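Local atomic coordinates of thiamine pyrophosphokinase (Candida albicans, PDB entry 2G9Z), a protein that catalyses the transfer of a pyrophosphate group from ATP to thiamine, giving the cofactor thiamine pyrophosphate. Residues I78-K83 with Y208-I213; V88-G93 with T157-C162; I163-Q168 with N191-S196; E174-S179 with D184-L189; Q222-L227 with D246-L251. All blocks are in the same frame, centred on the assembly; numbering follows the deposited sequence.

Contact 1. Residues I78-K83 with Y208-I213; sequences ISLWKK and YVLNAI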
# COMPACT_ATOMS: atom_id res chain seq x y z
N ILE A 78 -3.11 -22.54 9.80
CA ILE A 78 -3.23 -23.41 10.97
C ILE A 78 -2.20 -23.15 12.07
O ILE A 78 -2.54 -23.17 13.25
CB ILE A 78 -3.18 -24.90 10.55
CG1 ILE A 78 -4.54 -25.32 9.97
CG2 ILE A 78 -2.87 -25.79 11.76
CD1 ILE A 78 -5.01 -24.48 8.80
N SER A 79 -0.95 -22.91 11.69
CA SER A 79 0.09 -22.65 12.68
C SER A 79 -0.21 -21.38 13.47
O SER A 79 -0.05 -21.34 14.69
CB SER A 79 1.45 -22.52 12.00
OG SER A 79 1.77 -23.69 11.26
N LEU A 80 -0.65 -20.34 12.76
CA LEU A 80 -0.96 -19.07 13.38
C LEU A 80 -2.20 -19.22 14.26
O LEU A 80 -2.21 -18.81 15.42
CB LEU A 80 -1.22 -18.01 12.31
CG LEU A 80 -0.74 -16.58 12.58
CD1 LEU A 80 -1.33 -15.65 11.53
CD2 LEU A 80 -1.13 -16.13 13.97
N TRP A 81 -3.24 -19.82 13.69
CA TRP A 81 -4.51 -20.05 14.39
C TRP A 81 -4.26 -20.69 15.75
O TRP A 81 -4.77 -20.23 16.77
CB TRP A 81 -5.41 -20.94 13.54
CG TRP A 81 -6.80 -21.16 14.07
CD1 TRP A 81 -7.15 -21.82 15.21
CD2 TRP A 81 -8.02 -20.73 13.45
NE1 TRP A 81 -8.52 -21.84 15.34
CE2 TRP A 81 -9.08 -21.18 14.27
CE3 TRP A 81 -8.32 -20.02 12.28
CZ2 TRP A 81 -10.42 -20.94 13.96
CZ3 TRP A 81 -9.66 -19.78 11.97
CH2 TRP A 81 -10.70 -20.24 12.81
N LYS A 82 -3.48 -21.76 15.76
CA LYS A 82 -3.18 -22.49 16.98
C LYS A 82 -2.47 -21.66 18.04
O LYS A 82 -2.36 -22.07 19.20
CB LYS A 82 -2.35 -23.74 16.66
CG LYS A 82 -3.13 -24.80 15.89
CD LYS A 82 -2.30 -26.06 15.66
CE LYS A 82 -3.16 -27.18 15.09
NZ LYS A 82 -2.41 -28.47 14.95
N LYS A 83 -1.98 -20.48 17.66
CA LYS A 83 -1.29 -19.62 18.61
C LYS A 83 -2.20 -18.48 19.06
O LYS A 83 -1.82 -17.67 19.91
CB LYS A 83 -0.03 -19.04 17.98
CG LYS A 83 1.06 -20.07 17.71
CD LYS A 83 2.26 -19.44 17.02
CE LYS A 83 3.38 -20.45 16.84
NZ LYS A 83 3.91 -20.92 18.15
N TYR A 208 -2.85 -10.18 15.02
CA TYR A 208 -2.25 -10.55 13.75
C TYR A 208 -3.35 -10.35 12.72
O TYR A 208 -4.43 -10.94 12.83
CB TYR A 208 -1.81 -12.01 13.79
CG TYR A 208 -0.65 -12.25 14.73
CD1 TYR A 208 0.64 -11.83 14.39
CD2 TYR A 208 -0.84 -12.84 15.98
CE1 TYR A 208 1.71 -12.00 15.27
CE2 TYR A 208 0.23 -13.02 16.86
CZ TYR A 208 1.50 -12.59 16.50
OH TYR A 208 2.55 -12.76 17.37
N VAL A 209 -3.10 -9.49 11.74
CA VAL A 209 -4.09 -9.20 10.71
C VAL A 209 -3.70 -9.75 9.34
O VAL A 209 -2.62 -9.45 8.82
CB VAL A 209 -4.32 -7.68 10.57
CG1 VAL A 209 -5.44 -7.40 9.57
CG2 VAL A 209 -4.65 -7.06 11.93
N LEU A 210 -4.58 -10.56 8.75
CA LEU A 210 -4.33 -11.13 7.41
C LEU A 210 -5.20 -10.45 6.35
O LEU A 210 -6.34 -10.07 6.63
CB LEU A 210 -4.66 -12.63 7.39
CG LEU A 210 -3.85 -13.57 8.28
CD1 LEU A 210 -4.39 -14.99 8.12
CD2 LEU A 210 -2.38 -13.50 7.90
N ASN A 211 -4.65 -10.29 5.15
CA ASN A 211 -5.39 -9.72 4.01
C ASN A 211 -5.83 -8.26 4.09
O ASN A 211 -6.74 -7.85 3.36
CB ASN A 211 -6.61 -10.60 3.71
CG ASN A 211 -6.27 -12.07 3.61
OD1 ASN A 211 -5.26 -12.44 3.01
ND2 ASN A 211 -7.11 -12.93 4.20
N ALA A 212 -5.19 -7.47 4.95
CA ALA A 212 -5.55 -6.06 5.09
C ALA A 212 -4.68 -5.17 4.20
O ALA A 212 -4.98 -3.99 4.00
CB ALA A 212 -5.41 -5.63 6.54
N ILE A 213 -3.61 -5.75 3.69
CA ILE A 213 -2.67 -5.04 2.83
C ILE A 213 -2.59 -5.74 1.48
O ILE A 213 -2.81 -6.95 1.39
CB ILE A 213 -1.24 -5.04 3.45
CG1 ILE A 213 -1.29 -4.47 4.87
CG2 ILE A 213 -0.28 -4.26 2.57
CD1 ILE A 213 -1.71 -3.01 4.95
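In the alpha/beta catalytic domain, Leu80 of the short helix 77-81 rests on Tyr208 and Leu210 of strand 205-210, where helix and central sheet pack together. The leucine does all the bridging and sends one methyl to each partner. Its CD2 lies 3.9 Å from Tyr208 CD2 and 4.0 Å from Tyr208 CG, meeting the phenol ring obliquely, while its CD1 is 4.3 Å from CD2 of Leu210. At a chi1 of -143°, off a staggered value, the two Leu80 methyls are turned to different partners. Strand alternation selects these partners: Tyr208 and Leu210 project toward the helix and Val209 away from it. Leu66 of the adjacent strand 64-68 touches both Leu80 and Leu210 and extends the apolar patch. No hydrogen bond crosses; dispersion carries this buried contact. Helix 77-81 connects the parallel strands 64-68 and 86-90, and its reach over to strand 205-210 belongs to the layered packing of a beta-alpha-beta crossover in a Rossmann-like sheet.

Contact 2. Residues V88-G93 with T157-C162; sequences VCADGG and TKSIHC. With MG (magnesium ion), chain C.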
# COMPACT_ATOMS: atom_id res chain seq x y z
N VAL A 88 -11.14 -13.63 14.49
CA VAL A 88 -12.23 -12.81 13.97
C VAL A 88 -12.15 -12.66 12.46
O VAL A 88 -11.08 -12.36 11.92
CB VAL A 88 -12.19 -11.38 14.57
CG1 VAL A 88 -13.31 -10.53 13.98
CG2 VAL A 88 -12.28 -11.45 16.08
N CYS A 89 -13.27 -12.87 11.77
CA CYS A 89 -13.31 -12.70 10.32
C CYS A 89 -14.07 -11.42 10.02
O CYS A 89 -15.18 -11.21 10.52
CB CYS A 89 -14.03 -13.86 9.63
SG CYS A 89 -13.15 -15.41 9.60
N ALA A 90 -13.47 -10.55 9.23
CA ALA A 90 -14.12 -9.31 8.85
C ALA A 90 -14.88 -9.59 7.55
O ALA A 90 -14.28 -9.69 6.49
CB ALA A 90 -13.09 -8.20 8.62
N ASP A 91 -16.20 -9.76 7.66
CA ASP A 91 -17.06 -10.03 6.51
C ASP A 91 -16.45 -11.05 5.55
O ASP A 91 -16.33 -12.23 5.89
CB ASP A 91 -17.37 -8.73 5.76
CG ASP A 91 -18.52 -8.88 4.77
OD1 ASP A 91 -19.02 -10.00 4.57
OD2 ASP A 91 -18.93 -7.86 4.18
N GLY A 92 -16.07 -10.60 4.36
CA GLY A 92 -15.49 -11.47 3.36
C GLY A 92 -14.38 -12.38 3.86
O GLY A 92 -14.11 -13.42 3.26
N GLY A 93 -13.72 -11.98 4.94
CA GLY A 93 -12.66 -12.79 5.50
C GLY A 93 -13.13 -14.20 5.82
O GLY A 93 -12.32 -15.13 5.89
N THR A 157 -12.44 -1.80 11.02
CA THR A 157 -12.68 -1.06 12.25
C THR A 157 -13.74 -1.73 13.12
O THR A 157 -13.58 -1.85 14.33
CB THR A 157 -13.08 0.39 11.94
OG1 THR A 157 -12.01 1.03 11.23
CG2 THR A 157 -13.34 1.16 13.23
N LYS A 158 -14.84 -2.16 12.49
CA LYS A 158 -15.90 -2.83 13.24
C LYS A 158 -15.35 -4.07 13.92
O LYS A 158 -15.73 -4.39 15.05
CB LYS A 158 -17.05 -3.20 12.30
CG LYS A 158 -17.80 -1.98 11.77
CD LYS A 158 -18.68 -2.32 10.58
CE LYS A 158 -19.38 -1.08 10.06
NZ LYS A 158 -20.22 -1.34 8.86
N SER A 159 -14.43 -4.77 13.24
CA SER A 159 -13.82 -5.97 13.81
C SER A 159 -12.91 -5.64 14.99
O SER A 159 -12.91 -6.35 16.00
CB SER A 159 -13.02 -6.73 12.74
OG SER A 159 -13.87 -7.29 11.76
N ILE A 160 -12.13 -4.57 14.85
CA ILE A 160 -11.23 -4.16 15.92
C ILE A 160 -12.07 -3.82 17.16
O ILE A 160 -11.73 -4.22 18.27
CB ILE A 160 -10.40 -2.91 15.52
CG1 ILE A 160 -9.37 -3.30 14.44
CG2 ILE A 160 -9.70 -2.33 16.75
CD1 ILE A 160 -8.33 -4.30 14.91
N HIS A 161 -13.15 -3.09 16.96
CA HIS A 161 -14.04 -2.73 18.06
C HIS A 161 -14.58 -3.98 18.73
O HIS A 161 -14.69 -4.05 19.95
CB HIS A 161 -15.18 -1.86 17.54
CG HIS A 161 -14.84 -0.41 17.42
ND1 HIS A 161 -15.52 0.45 16.58
CD2 HIS A 161 -13.88 0.33 18.03
CE1 HIS A 161 -15.00 1.66 16.69
NE2 HIS A 161 -14.00 1.61 17.56
N CYS A 162 -14.93 -4.97 17.91
CA CYS A 162 -15.45 -6.22 18.43
C CYS A 162 -14.37 -6.89 19.29
O CYS A 162 -14.65 -7.45 20.35
CB CYS A 162 -15.84 -7.15 17.28
SG CYS A 162 -16.14 -8.86 17.77
MG MG C . -18.24 -5.64 3.95
O HOH W 1 -16.51 -6.09 2.41
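Ser159 of helix 155-170 meets Val88 and Ala90 at the end of strand 86-90 that leads into Asp91 of the magnesium site. The segments run nearly antiparallel (159°), and Ala90 and Ser159 form their closest CA pair. Ser159 OG stands 3.4 Å from Ala90 CB, a van der Waals contact, and Ser159 CB is 4.0 Å from Val88 CG1. With OG turned beside its own backbone N (chi1 -69°), the hydroxyl bonds to the carbonyl of Asp155 one helical turn earlier. Past Ala90 the chain makes a type II' turn, closed by Gly93 N to Ala90 O at 2.8 Å, with Asp91 at its second position. Asp91 OD2 binds magnesium at 2.3 Å; water 1 is a further ligand, and Asp126, Asp128 and Asp155, at the helix start, bind the same ion. Both carboxylate oxygens of Asp91 also accept backbone N-H groups, from Ser129 and Ile130. A small serine, its hydroxyl bonded within the helix, is consistent with the close approach (axes 8.5 Å apart).

Contact 3. Residues I163-Q168 with N191-S196; sequences IQLHYQ and NGLNNS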
# COMPACT_ATOMS: atom_id res chain seq x y z
N ILE A 163 -13.12 -6.82 18.82
CA ILE A 163 -12.00 -7.42 19.54
C ILE A 163 -11.78 -6.71 20.87
O ILE A 163 -11.59 -7.35 21.91
CB ILE A 163 -10.70 -7.33 18.69
CG1 ILE A 163 -10.78 -8.34 17.54
CG2 ILE A 163 -9.47 -7.60 19.58
CD1 ILE A 163 -9.72 -8.16 16.47
N GLN A 164 -11.80 -5.38 20.83
CA GLN A 164 -11.61 -4.59 22.04
C GLN A 164 -12.75 -4.83 23.02
O GLN A 164 -12.52 -4.98 24.23
CB GLN A 164 -11.52 -3.11 21.69
CG GLN A 164 -10.21 -2.73 21.02
CD GLN A 164 -10.12 -1.25 20.73
OE1 GLN A 164 -10.82 -0.73 19.87
NE2 GLN A 164 -9.25 -0.56 21.47
N LEU A 165 -13.97 -4.88 22.50
CA LEU A 165 -15.14 -5.11 23.34
C LEU A 165 -15.13 -6.52 23.92
O LEU A 165 -15.55 -6.73 25.06
CB LEU A 165 -16.42 -4.87 22.54
CG LEU A 165 -16.69 -3.38 22.26
CD1 LEU A 165 -17.88 -3.23 21.33
CD2 LEU A 165 -16.96 -2.67 23.59
N HIS A 166 -14.66 -7.49 23.14
CA HIS A 166 -14.60 -8.87 23.61
C HIS A 166 -13.79 -9.00 24.90
O HIS A 166 -14.23 -9.63 25.85
CB HIS A 166 -13.96 -9.78 22.56
CG HIS A 166 -13.54 -11.11 23.10
ND1 HIS A 166 -14.40 -12.18 23.19
CD2 HIS A 166 -12.36 -11.54 23.60
CE1 HIS A 166 -13.77 -13.21 23.73
NE2 HIS A 166 -12.53 -12.84 23.99
N TYR A 167 -12.60 -8.40 24.92
CA TYR A 167 -11.73 -8.47 26.09
C TYR A 167 -12.24 -7.65 27.26
O TYR A 167 -11.67 -7.68 28.35
CB TYR A 167 -10.31 -8.05 25.71
CG TYR A 167 -9.57 -9.15 24.98
CD1 TYR A 167 -9.11 -10.28 25.66
CD2 TYR A 167 -9.40 -9.10 23.59
CE1 TYR A 167 -8.50 -11.33 24.99
CE2 TYR A 167 -8.79 -10.16 22.91
CZ TYR A 167 -8.34 -11.27 23.61
OH TYR A 167 -7.77 -12.33 22.95
N GLN A 168 -13.32 -6.92 27.04
CA GLN A 168 -13.90 -6.11 28.11
C GLN A 168 -15.15 -6.76 28.66
O GLN A 168 -15.34 -6.83 29.88
CB GLN A 168 -14.25 -4.71 27.60
CG GLN A 168 -13.05 -3.84 27.25
CD GLN A 168 -12.09 -3.67 28.41
OE1 GLN A 168 -12.50 -3.34 29.52
NE2 GLN A 168 -10.81 -3.90 28.15
N ASN A 191 -17.71 3.41 22.72
CA ASN A 191 -17.72 4.80 23.16
C ASN A 191 -18.42 4.94 24.51
O ASN A 191 -17.87 5.54 25.44
CB ASN A 191 -18.43 5.67 22.12
CG ASN A 191 -18.48 7.14 22.52
OD1 ASN A 191 -19.56 7.71 22.69
ND2 ASN A 191 -17.31 7.75 22.69
N GLY A 192 -19.62 4.40 24.62
CA GLY A 192 -20.37 4.48 25.86
C GLY A 192 -19.65 3.82 27.02
O GLY A 192 -19.68 4.31 28.15
N LEU A 193 -18.99 2.71 26.73
CA LEU A 193 -18.26 1.96 27.75
C LEU A 193 -17.16 2.83 28.36
O LEU A 193 -16.88 2.74 29.56
CB LEU A 193 -17.65 0.69 27.15
CG LEU A 193 -17.01 -0.30 28.11
CD1 LEU A 193 -18.09 -0.94 28.98
CD2 LEU A 193 -16.27 -1.37 27.32
N ASN A 194 -16.53 3.66 27.53
CA ASN A 194 -15.47 4.54 28.01
C ASN A 194 -16.02 5.69 28.83
O ASN A 194 -15.45 6.06 29.86
CB ASN A 194 -14.66 5.07 26.83
CG ASN A 194 -13.77 4.00 26.21
OD1 ASN A 194 -14.26 2.98 25.72
ND2 ASN A 194 -12.47 4.23 26.23
N ASN A 195 -17.14 6.26 28.39
CA ASN A 195 -17.76 7.36 29.11
C ASN A 195 -18.26 6.87 30.47
O ASN A 195 -18.50 7.66 31.38
CB ASN A 195 -18.94 7.94 28.32
CG ASN A 195 -18.52 8.58 27.01
OD1 ASN A 195 -17.50 9.28 26.95
ND2 ASN A 195 -19.29 8.35 25.96
N SER A 196 -18.41 5.56 30.58
CA SER A 196 -18.88 4.93 31.82
C SER A 196 -17.69 4.46 32.66
O SER A 196 -17.87 3.94 33.76
CB SER A 196 -19.78 3.74 31.48
OG SER A 196 -20.34 3.16 32.64
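Leu193, on the last turns of helix 185-195, leads the approach to Leu165 and Gln168 of helix 155-170. Its CB points toward that helix but makes no close contact with it, and CG, anti to the backbone N (chi1 -172°), carries the branch farther out. There the two methyls part company: CD2 alone makes the short contacts across. It sits 3.9 Å from Gln168 CB, 4.1 Å from Gln168 CG and 4.0 Å from Leu165 CD2, touching two side chains three residues apart from directions roughly at right angles. The leucines pass each other in opposite directions, methyl against methyl, whereas Gln168 lies aslant to Leu193 and offers only its aliphatic part. A bend at chi2 (-57°) turns the amide off from this apolar contact, and its OE1 accepts a hydrogen bond from Val200 N in the loop leading on from helix 185-195. The stem of Gln168 thus packs on Leu193 while its amide bonds to the loop. Gln168 itself belongs to a widened, pi-type turn at residues 166-168. Asp198 and Val199 of the same loop also touch Leu193, while Leu189 and Trp190 continue the packing on Leu165 one turn back. This is helix-to-helix packing on the outer layer of the alpha/beta domain, between two helices consecutive in the chain.

Contact 4. Residues E174-S179 with D184-L189; sequences ENWFES and DGLAKL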
# COMPACT_ATOMS: atom_id res chain seq x y z
N GLU A 174 -21.03 -14.36 27.38
CA GLU A 174 -20.70 -14.86 26.05
C GLU A 174 -21.52 -14.25 24.91
O GLU A 174 -21.09 -14.27 23.76
CB GLU A 174 -20.85 -16.39 26.03
CG GLU A 174 -20.03 -17.11 24.96
CD GLU A 174 -18.56 -17.23 25.33
OE1 GLU A 174 -18.26 -17.64 26.46
OE2 GLU A 174 -17.70 -16.92 24.47
N ASN A 175 -22.70 -13.72 25.23
CA ASN A 175 -23.55 -13.13 24.19
C ASN A 175 -23.69 -11.61 24.34
O ASN A 175 -24.72 -11.03 24.01
CB ASN A 175 -24.94 -13.77 24.23
CG ASN A 175 -25.75 -13.34 25.44
OD1 ASN A 175 -25.31 -13.49 26.58
ND2 ASN A 175 -26.94 -12.81 25.19
N TRP A 176 -22.63 -10.98 24.83
CA TRP A 176 -22.61 -9.54 25.03
C TRP A 176 -22.95 -8.76 23.76
O TRP A 176 -23.47 -7.65 23.82
CB TRP A 176 -21.22 -9.11 25.50
CG TRP A 176 -20.17 -9.40 24.47
CD1 TRP A 176 -19.44 -10.56 24.34
CD2 TRP A 176 -19.77 -8.55 23.39
NE1 TRP A 176 -18.62 -10.48 23.23
CE2 TRP A 176 -18.80 -9.26 22.63
CE3 TRP A 176 -20.13 -7.26 22.98
CZ2 TRP A 176 -18.20 -8.71 21.49
CZ3 TRP A 176 -19.53 -6.72 21.84
CH2 TRP A 176 -18.58 -7.45 21.11
N PHE A 177 -22.64 -9.36 22.61
CA PHE A 177 -22.85 -8.74 21.30
C PHE A 177 -24.28 -8.75 20.79
O PHE A 177 -24.62 -7.98 19.89
CB PHE A 177 -21.99 -9.43 20.26
CG PHE A 177 -22.36 -10.87 20.04
CD1 PHE A 177 -21.96 -11.85 20.93
CD2 PHE A 177 -23.14 -11.23 18.94
CE1 PHE A 177 -22.32 -13.18 20.73
CE2 PHE A 177 -23.51 -12.55 18.74
CZ PHE A 177 -23.10 -13.53 19.64
N GLU A 178 -25.11 -9.63 21.33
CA GLU A 178 -26.48 -9.71 20.86
C GLU A 178 -27.29 -8.51 21.33
O GLU A 178 -27.02 -7.93 22.39
CB GLU A 178 -27.13 -11.02 21.33
CG GLU A 178 -26.29 -12.25 21.00
CD GLU A 178 -27.08 -13.54 21.07
OE1 GLU A 178 -27.80 -13.75 22.07
OE2 GLU A 178 -26.97 -14.36 20.12
N SER A 179 -28.27 -8.12 20.53
CA SER A 179 -29.13 -6.99 20.84
C SER A 179 -28.46 -5.62 20.80
O SER A 179 -29.03 -4.64 21.29
CB SER A 179 -29.79 -7.20 22.21
OG SER A 179 -30.80 -8.18 22.13
N ASP A 184 -24.41 0.83 14.16
CA ASP A 184 -23.08 1.05 14.71
C ASP A 184 -23.02 0.77 16.21
O ASP A 184 -22.38 1.49 16.96
CB ASP A 184 -22.64 2.49 14.41
CG ASP A 184 -23.67 3.52 14.83
OD1 ASP A 184 -24.83 3.13 15.09
OD2 ASP A 184 -23.33 4.72 14.88
N GLY A 185 -23.70 -0.30 16.62
CA GLY A 185 -23.72 -0.67 18.03
C GLY A 185 -22.34 -0.88 18.62
O GLY A 185 -22.07 -0.46 19.74
N LEU A 186 -21.45 -1.52 17.86
CA LEU A 186 -20.09 -1.75 18.34
C LEU A 186 -19.39 -0.43 18.62
O LEU A 186 -18.76 -0.25 19.67
CB LEU A 186 -19.27 -2.54 17.31
CG LEU A 186 -19.70 -3.98 17.01
CD1 LEU A 186 -18.78 -4.56 15.94
CD2 LEU A 186 -19.63 -4.82 18.29
N ALA A 187 -19.51 0.50 17.68
CA ALA A 187 -18.88 1.82 17.81
C ALA A 187 -19.48 2.55 19.00
O ALA A 187 -18.75 3.13 19.81
CB ALA A 187 -19.10 2.63 16.54
N LYS A 188 -20.80 2.53 19.11
CA LYS A 188 -21.48 3.19 20.22
C LYS A 188 -21.03 2.56 21.53
O LYS A 188 -20.54 3.25 22.42
CB LYS A 188 -23.00 3.06 20.08
CG LYS A 188 -23.58 3.84 18.91
CD LYS A 188 -25.09 3.64 18.81
CE LYS A 188 -25.67 4.45 17.67
NZ LYS A 188 -27.15 4.31 17.58
N LEU A 189 -21.19 1.24 21.63
CA LEU A 189 -20.82 0.51 22.84
C LEU A 189 -19.40 0.84 23.31
O LEU A 189 -19.19 1.14 24.48
CB LEU A 189 -20.95 -0.99 22.62
CG LEU A 189 -21.28 -1.87 23.83
CD1 LEU A 189 -21.19 -3.34 23.44
CD2 LEU A 189 -20.34 -1.58 24.97
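This is an apolar loop-to-helix contact at the periphery of the catalytic domain, where Trp176, in the connection between helices 155-170 and 185-195, is met by Leu186 and Leu189 at the start of the second helix. Both leucines come to the rim of the six-membered ring, near its plane. Leu186 CD2 is 4.0 Å from Trp176 CH2 and equally far from Trp176 CZ3, its side chain crossing the indole at about a right angle; Leu189 CD1 approaches the next stretch of edge, 4.1 Å from Trp176 CE3. Since the leucines are three residues apart, they present neighbouring methyls from one side of the helix. The tryptophan sits on a type I turn, Asn175 to Glu178, closed by Glu178 N to Asn175 O at 3.0 Å. With Trp176 chi1 at 63°, its CG lies between the backbone N and carbonyl carbon. Phe177 CB stands 3.7 Å above the Trp176 ring plane, over the centre. Leu165, Leu169 and Ile146 also touch the Trp176 side chain, and NE1 bonds to Tyr122 OH, satisfying the buried indole nitrogen. An aromatic of the helix-to-helix connection is thus packed on both helices and strand 144-147 at the outer edge of the alpha/beta domain.

Contact 5. Residues Q222-L227 with D246-L251; sequences QSINQL and DIIFLL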
# COMPACT_ATOMS: atom_id res chain seq x y z
N GLN A 222 -6.32 2.79 4.66
CA GLN A 222 -7.14 2.89 5.86
C GLN A 222 -6.56 2.01 6.97
O GLN A 222 -6.55 2.40 8.13
CB GLN A 222 -8.58 2.47 5.57
CG GLN A 222 -9.54 2.83 6.70
CD GLN A 222 -9.59 4.33 6.97
OE1 GLN A 222 -10.21 5.09 6.22
NE2 GLN A 222 -8.91 4.76 8.02
N SER A 223 -6.07 0.83 6.61
CA SER A 223 -5.49 -0.07 7.60
C SER A 223 -4.29 0.58 8.28
O SER A 223 -4.13 0.51 9.49
CB SER A 223 -5.07 -1.39 6.95
OG SER A 223 -6.19 -2.10 6.46
N ILE A 224 -3.44 1.21 7.48
CA ILE A 224 -2.26 1.88 8.02
C ILE A 224 -2.73 3.03 8.90
O ILE A 224 -2.22 3.24 10.00
CB ILE A 224 -1.35 2.41 6.88
CG1 ILE A 224 -0.76 1.23 6.09
CG2 ILE A 224 -0.24 3.30 7.45
CD1 ILE A 224 0.07 0.26 6.93
N ASN A 225 -3.73 3.77 8.43
CA ASN A 225 -4.26 4.88 9.20
C ASN A 225 -4.68 4.39 10.59
O ASN A 225 -4.33 4.98 11.61
CB ASN A 225 -5.45 5.52 8.47
CG ASN A 225 -5.98 6.75 9.19
OD1 ASN A 225 -5.22 7.54 9.73
ND2 ASN A 225 -7.30 6.91 9.18
N GLN A 226 -5.42 3.28 10.62
CA GLN A 226 -5.88 2.70 11.87
C GLN A 226 -4.71 2.22 12.74
O GLN A 226 -4.77 2.30 13.96
CB GLN A 226 -6.84 1.54 11.60
CG GLN A 226 -8.12 1.99 10.90
CD GLN A 226 -8.78 3.17 11.61
OE1 GLN A 226 -9.00 3.14 12.82
NE2 GLN A 226 -9.09 4.22 10.85
N LEU A 227 -3.66 1.72 12.10
CA LEU A 227 -2.48 1.26 12.83
C LEU A 227 -1.94 2.40 13.68
O LEU A 227 -1.69 2.23 14.88
CB LEU A 227 -1.40 0.79 11.84
CG LEU A 227 -0.05 0.38 12.42
CD1 LEU A 227 -0.21 -0.83 13.34
CD2 LEU A 227 0.92 0.06 11.28
N ASP A 246 5.27 -9.69 3.32
CA ASP A 246 5.94 -9.24 4.52
C ASP A 246 5.08 -9.14 5.78
O ASP A 246 3.92 -9.54 5.80
CB ASP A 246 6.53 -7.86 4.23
CG ASP A 246 5.54 -6.93 3.53
OD1 ASP A 246 4.37 -6.87 3.98
OD2 ASP A 246 5.91 -6.25 2.55
N ILE A 247 5.70 -8.60 6.82
CA ILE A 247 5.04 -8.35 8.09
C ILE A 247 5.22 -6.85 8.28
O ILE A 247 6.31 -6.30 8.06
CB ILE A 247 5.67 -9.13 9.25
CG1 ILE A 247 4.86 -8.90 10.53
CG2 ILE A 247 7.13 -8.72 9.45
CD1 ILE A 247 5.16 -9.89 11.63
N ILE A 248 4.15 -6.18 8.69
CA ILE A 248 4.15 -4.74 8.86
C ILE A 248 3.72 -4.39 10.27
O ILE A 248 2.74 -4.91 10.78
CB ILE A 248 3.19 -4.10 7.83
CG1 ILE A 248 3.58 -4.58 6.43
CG2 ILE A 248 3.22 -2.58 7.93
CD1 ILE A 248 2.60 -4.20 5.34
N PHE A 249 4.49 -3.50 10.90
CA PHE A 249 4.19 -3.11 12.27
C PHE A 249 4.66 -1.69 12.52
O PHE A 249 5.27 -1.05 11.65
CB PHE A 249 4.86 -4.06 13.27
CG PHE A 249 6.32 -4.30 13.00
CD1 PHE A 249 6.72 -5.20 12.02
CD2 PHE A 249 7.29 -3.62 13.73
CE1 PHE A 249 8.08 -5.40 11.75
CE2 PHE A 249 8.64 -3.82 13.47
CZ PHE A 249 9.04 -4.71 12.48
N LEU A 250 4.38 -1.21 13.72
CA LEU A 250 4.74 0.15 14.05
C LEU A 250 5.93 0.26 14.99
O LEU A 250 6.01 -0.45 15.98
CB LEU A 250 3.53 0.85 14.67
CG LEU A 250 3.50 2.38 14.68
CD1 LEU A 250 3.43 2.90 13.25
CD2 LEU A 250 2.29 2.87 15.48
N LEU A 251 6.85 1.14 14.64
CA LEU A 251 8.00 1.40 15.48
C LEU A 251 7.47 2.56 16.31
O LEU A 251 6.82 3.46 15.77
CB LEU A 251 9.21 1.84 14.64
CG LEU A 251 9.83 0.76 13.76
CD1 LEU A 251 10.94 1.36 12.93
CD2 LEU A 251 10.37 -0.37 14.63
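Leu227 of helix 217-233, with the largest share of buried surface here, drops onto strand 246-251 beside Leu250. Its CG, anti to the backbone N (chi1 175°), is 4.3 Å from Leu250 CB, and its CD2 reaches the strand backbone itself, 4.3 Å from the carbonyl carbon of Phe249. In return, Leu250 CD2 lies 4.1 Å from Leu227 O, so Leu227 meets the Leu250 stem and the Phe249 main chain, and Leu250 the carbonyl oxygen of Leu227, without a polar bond. Ile248, two residues earlier and on the same side of the strand, meets Ile224 one helical turn back, with its CG2 4.4 Å from Ile224 CD1. Phe249 projects to the other side, where it packs on Ile335. The helix and strand axes approach to 9.8 Å and run at 34°, and the contacts are van der Waals ones. Val239 and Phe241 of strand 237-242 also receive Leu227, so the helix straddles two antiparallel neighbours. At one end Phe217 of the second subunit packs on both Ile224 and Ile248 while its N bonds to Asp246 OD2, bringing the dimer interface up to this core. Helix 217-233 makes the crossover between the parallel strands 205-210 and 237-242; leaning on the next strand, it spans the point where the parallel alpha/beta sheet passes into its antiparallel extension.

Contacts 1, 2 and 5 pack helices against one continuous sheet; contacts 3 and 4 lie farther out, joining helices 155-170 and 185-195 and the loop between them. Helix 155-170 serves both contact 2 and contact 3, and Leu165 of contact 3 touches Trp176 and Leu189 of contact 4, so those two merge. Contact 2 also reaches contact 4 through Lys158 and Leu186, whereas contact 1 meets contact 5 through Ile213, Ile224 and Ile248. Contacts 1, 2 and 5 are buried; 1 and 5 join apolar side chains, with main-chain atoms also touched in 5, and 2 sets a serine beside a metal site. Contacts 3 and 4 mix buried and partly exposed residues. In contact 5 alone does the second subunit reach residues that touch across.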